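Local coordinates for 336aa long hypothetical dTDP-glucose 4,6-dehydratase (Pyrococcus horikoshii, PDB 2HUN), which binds NAD and probably acts as a dTDP-glucose 4,6-dehydratase, removing water from the nucleotide-activated sugar, at residues A199-G209 against K263-R274. Residues are numbered along the deposited sequence; the frame is centred on the assembly and turned at random.
Sequences ASLGLKIPIYG and KGEELIELVEDR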
loop_
_atom_site.group_PDB
_atom_site.type_symbol
_atom_site.label_atom_id
_atom_site.label_comp_id
_atom_site.label_asym_id
_atom_site.label_seq_id
_atom_site.Cartn_x
_atom_site.Cartn_y
_atom_site.Cartn_z
ATOM N N ALA A 199 -4.085 39.412 -2.025
ATOM C CA ALA A 199 -4.229 40.371 -3.113
ATOM C C ALA A 199 -5.368 41.350 -2.839
ATOM O O ALA A 199 -5.263 42.537 -3.148
ATOM C CB ALA A 199 -4.466 39.643 -4.430
ATOM N N SER A 200 -6.461 40.855 -2.266
ATOM C CA SER A 200 -7.595 41.720 -1.965
ATOM C C SER A 200 -7.206 42.722 -0.878
ATOM O O SER A 200 -7.894 43.723 -0.671
ATOM C CB SER A 200 -8.796 40.895 -1.492
ATOM O OG SER A 200 -8.577 40.372 -0.192
ATOM N N LEU A 201 -6.100 42.441 -0.191
ATOM C CA LEU A 201 -5.603 43.300 0.879
ATOM C C LEU A 201 -4.352 44.065 0.463
ATOM O O LEU A 201 -3.631 44.601 1.309
ATOM C CB LEU A 201 -5.289 42.466 2.123
ATOM C CG LEU A 201 -6.487 41.906 2.889
ATOM C CD1 LEU A 201 -6.001 40.949 3.967
ATOM C CD2 LEU A 201 -7.283 43.054 3.499
ATOM N N GLY A 202 -4.092 44.105 -0.839
ATOM C CA GLY A 202 -2.927 44.809 -1.338
ATOM C C GLY A 202 -1.598 44.308 -0.798
ATOM O O GLY A 202 -0.616 45.050 -0.796
ATOM N N LEU A 203 -1.557 43.057 -0.343
ATOM C CA LEU A 203 -0.324 42.484 0.190
ATOM C C LEU A 203 0.493 41.827 -0.918
ATOM O O LEU A 203 -0.059 41.323 -1.899
ATOM C CB LEU A 203 -0.632 41.456 1.287
ATOM C CG LEU A 203 -1.403 41.960 2.511
ATOM C CD1 LEU A 203 -1.653 40.816 3.483
ATOM C CD2 LEU A 203 -0.610 43.066 3.192
ATOM N N LYS A 204 1.813 41.841 -0.756
ATOM C CA LYS A 204 2.720 41.253 -1.730
ATOM C C LYS A 204 2.573 39.735 -1.771
ATOM O O LYS A 204 2.543 39.073 -0.735
ATOM C CB LYS A 204 4.170 41.605 -1.388
ATOM C CG LYS A 204 4.508 43.089 -1.467
ATOM C CD LYS A 204 4.401 43.615 -2.889
ATOM C CE LYS A 204 4.789 45.088 -2.967
ATOM N NZ LYS A 204 4.667 45.625 -4.354
ATOM N N ILE A 205 2.477 39.192 -2.977
ATOM C CA ILE A 205 2.352 37.756 -3.164
ATOM C C ILE A 205 3.752 37.220 -3.466
ATOM O O ILE A 205 4.305 37.478 -4.529
ATOM C CB ILE A 205 1.412 37.445 -4.349
ATOM C CG1 ILE A 205 -0.006 37.920 -4.015
ATOM C CG2 ILE A 205 1.440 35.956 -4.671
ATOM C CD1 ILE A 205 -0.916 38.040 -5.224
ATOM N N PRO A 206 4.350 36.473 -2.533
ATOM C CA PRO A 206 5.696 35.966 -2.820
ATOM C C PRO A 206 5.686 34.812 -3.794
ATOM O O PRO A 206 4.730 34.051 -3.867
ATOM C CB PRO A 206 6.228 35.529 -1.462
ATOM C CG PRO A 206 5.045 35.582 -0.516
ATOM C CD PRO A 206 3.812 35.875 -1.302
ATOM N N ILE A 207 6.772 34.682 -4.538
ATOM C CA ILE A 207 6.968 33.606 -5.498
ATOM C C ILE A 207 8.424 33.159 -5.498
ATOM O O ILE A 207 9.320 33.837 -5.979
ATOM C CB ILE A 207 6.594 34.107 -6.889
ATOM C CG1 ILE A 207 7.550 33.518 -7.933
ATOM C CG2 ILE A 207 6.732 35.640 -6.935
ATOM C CD1 ILE A 207 6.884 33.357 -9.294
ATOM N N TYR A 208 8.657 32.000 -4.865
ATOM C CA TYR A 208 10.042 31.591 -4.671
ATOM C C TYR A 208 10.644 31.025 -5.957
ATOM O O TYR A 208 10.318 29.929 -6.396
ATOM C CB TYR A 208 10.077 30.532 -3.569
ATOM C CG TYR A 208 9.389 31.043 -2.353
ATOM C CD1 TYR A 208 8.000 31.132 -2.328
ATOM C CD2 TYR A 208 10.125 31.414 -1.228
ATOM C CE1 TYR A 208 7.351 31.575 -1.185
ATOM C CE2 TYR A 208 9.477 31.868 -0.088
ATOM C CZ TYR A 208 8.097 31.951 -0.066
ATOM O OH TYR A 208 7.442 32.378 1.073
ATOM N N GLY A 209 11.470 31.877 -6.590
ATOM C CA GLY A 209 12.312 31.411 -7.692
ATOM C C GLY A 209 11.542 31.104 -8.986
ATOM O O GLY A 209 11.739 30.081 -9.626
ATOM N N LYS A 263 -6.826 43.011 -11.561
ATOM C CA LYS A 263 -5.638 43.719 -11.101
ATOM C C LYS A 263 -4.422 43.593 -11.994
ATOM O O LYS A 263 -4.446 42.961 -13.053
ATOM C CB LYS A 263 -5.244 43.243 -9.701
ATOM C CG LYS A 263 -6.309 43.441 -8.650
ATOM C CD LYS A 263 -5.746 43.228 -7.256
ATOM C CE LYS A 263 -6.670 43.855 -6.223
ATOM N NZ LYS A 263 -6.974 45.272 -6.583
ATOM N N GLY A 264 -3.343 44.219 -11.531
ATOM C CA GLY A 264 -2.084 44.191 -12.240
ATOM C C GLY A 264 -1.160 43.220 -11.547
ATOM O O GLY A 264 -1.533 42.618 -10.543
ATOM N N GLU A 265 0.047 43.065 -12.078
ATOM C CA GLU A 265 0.998 42.124 -11.500
ATOM C C GLU A 265 2.055 42.738 -10.577
ATOM O O GLU A 265 3.053 42.089 -10.255
ATOM C CB GLU A 265 1.692 41.341 -12.619
ATOM C CG GLU A 265 0.750 40.455 -13.448
ATOM C CD GLU A 265 1.504 39.668 -14.495
ATOM O OE1 GLU A 265 2.713 39.940 -14.659
ATOM O OE2 GLU A 265 0.919 38.784 -15.161
ATOM N N GLU A 266 1.824 43.979 -10.138
ATOM C CA GLU A 266 2.754 44.692 -9.252
ATOM C C GLU A 266 2.957 44.000 -7.907
ATOM O O GLU A 266 3.988 44.175 -7.260
ATOM C CB GLU A 266 2.240 46.106 -8.964
ATOM C CG GLU A 266 1.734 46.900 -10.167
ATOM C CD GLU A 266 2.826 47.245 -11.159
ATOM O OE1 GLU A 266 3.450 46.308 -11.705
ATOM O OE2 GLU A 266 3.052 48.452 -11.402
ATOM N N LEU A 267 1.956 43.232 -7.490
ATOM C CA LEU A 267 1.983 42.519 -6.217
ATOM C C LEU A 267 2.931 41.333 -6.202
ATOM O O LEU A 267 3.283 40.831 -5.132
ATOM C CB LEU A 267 0.574 42.043 -5.863
ATOM C CG LEU A 267 -0.430 43.117 -5.450
ATOM C CD1 LEU A 267 -1.817 42.502 -5.322
ATOM C CD2 LEU A 267 0.015 43.735 -4.134
ATOM N N ILE A 268 3.346 40.882 -7.381
ATOM C CA ILE A 268 4.257 39.746 -7.458
ATOM C C ILE A 268 5.659 40.135 -7.003
ATOM O O ILE A 268 6.280 41.040 -7.563
ATOM C CB ILE A 268 4.340 39.169 -8.891
ATOM C CG1 ILE A 268 2.967 38.666 -9.337
ATOM C CG2 ILE A 268 5.316 38.008 -8.921
ATOM C CD1 ILE A 268 2.959 38.058 -10.730
ATOM N N GLU A 269 6.146 39.440 -5.980
ATOM C CA GLU A 269 7.469 39.691 -5.426
ATOM C C GLU A 269 8.293 38.410 -5.498
ATOM O O GLU A 269 8.187 37.529 -4.639
ATOM C CB GLU A 269 7.351 40.156 -3.971
ATOM C CG GLU A 269 8.685 40.392 -3.275
ATOM C CD GLU A 269 9.175 41.825 -3.380
ATOM O OE1 GLU A 269 8.376 42.709 -3.757
ATOM O OE2 GLU A 269 10.360 42.068 -3.070
ATOM N N LEU A 270 9.115 38.322 -6.537
ATOM C CA LEU A 270 9.924 37.112 -6.606
ATOM C C LEU A 270 11.129 37.199 -5.661
ATOM O O LEU A 270 11.964 38.088 -5.752
ATOM C CB LEU A 270 10.414 36.950 -8.048
ATOM C CG LEU A 270 9.440 37.526 -9.087
ATOM C CD1 LEU A 270 10.039 37.568 -10.496
ATOM C CD2 LEU A 270 8.144 36.713 -9.202
ATOM N N VAL A 271 11.173 36.246 -4.704
ATOM C CA VAL A 271 12.283 36.192 -3.754
ATOM C C VAL A 271 13.244 35.043 -4.074
ATOM O O VAL A 271 13.155 34.386 -5.103
ATOM C CB VAL A 271 11.706 36.004 -2.350
ATOM C CG1 VAL A 271 10.966 37.267 -1.916
ATOM C CG2 VAL A 271 10.745 34.830 -2.335
ATOM N N GLU A 272 14.219 34.835 -3.166
ATOM C CA GLU A 272 15.138 33.716 -3.351
ATOM C C GLU A 272 14.427 32.370 -3.181
ATOM O O GLU A 272 13.389 32.260 -2.542
ATOM C CB GLU A 272 16.286 33.852 -2.348
ATOM C CG GLU A 272 15.812 33.824 -0.894
ATOM C CD GLU A 272 17.013 33.838 0.025
ATOM O OE1 GLU A 272 17.509 32.771 0.357
ATOM O OE2 GLU A 272 17.449 34.926 0.399
ATOM N N ASP A 273 15.005 31.330 -3.811
ATOM C CA ASP A 273 14.306 30.051 -3.893
ATOM C C ASP A 273 14.256 29.297 -2.563
ATOM O O ASP A 273 14.981 29.585 -1.614
ATOM C CB ASP A 273 14.985 29.195 -4.960
ATOM C CG ASP A 273 13.964 28.233 -5.548
ATOM O OD1 ASP A 273 12.863 28.164 -5.001
ATOM O OD2 ASP A 273 14.273 27.574 -6.537
ATOM N N ARG A 274 13.328 28.319 -2.503
ATOM C CA ARG A 274 13.121 27.566 -1.269
ATOM C C ARG A 274 13.080 26.049 -1.517
ATOM O O ARG A 274 12.840 25.570 -2.614
ATOM C CB ARG A 274 11.816 28.033 -0.629
ATOM C CG ARG A 274 10.625 27.897 -1.574
ATOM C CD ARG A 274 9.300 27.815 -0.813
ATOM N NE ARG A 274 8.178 27.660 -1.744
ATOM C CZ ARG A 274 6.958 28.021 -1.305
ATOM N NH1 ARG A 274 6.806 28.498 -0.082
ATOM N NH2 ARG A 274 5.902 27.901 -2.114
#
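The ring of Tyr208 is sandwiched between Arg274 and Val271. On one face the guanidinium of Arg274 lies flat, planes 6° apart and centres 3.9 Å from each other, an off-centre cation-pi stack in which NH1 sits 3.3 Å from Tyr208 CE1 near the rim. Arg274 CD adds a CH-pi contact on this face; chi1 of 56° sets CG between backbone N and carbonyl carbon, and from there the extended chain runs across the ring. Over the opposite face comes Val271 CG2, 4.0 Å from the ring centroid, while Glu272 O approaches obliquely. With Tyr208 replaced by an alanine, the Arg274 guanidinium would probably lose the ring it stacks on and be freer to turn, and Val271 CG2 the ring face it packs on.

Leading up to Tyr208, the two backbones run parallel. Ile205 N bonds to Leu267 O (2.8 Å), and Ile205 O takes Glu269 N (3.1 Å, nearly straight at 170°); Ile207 N then reaches Glu269 O, with longer, more bent bonds beyond, the last of them weak. At the other end Leu267 CD2 tucks against Leu203 O (3.3 Å), and its CD1 rests on Ala199. Ile205 and Ile207 pack on helix 250-260, whereas Pro206 and Val271 meet Trp332. Strands 205-208 and 268-271 form a two-stranded parallel sheet, away from the NAD site and separate from the main Rossmann sheet, consistent with the smaller, substrate-binding part of extended short-chain dehydrogenases.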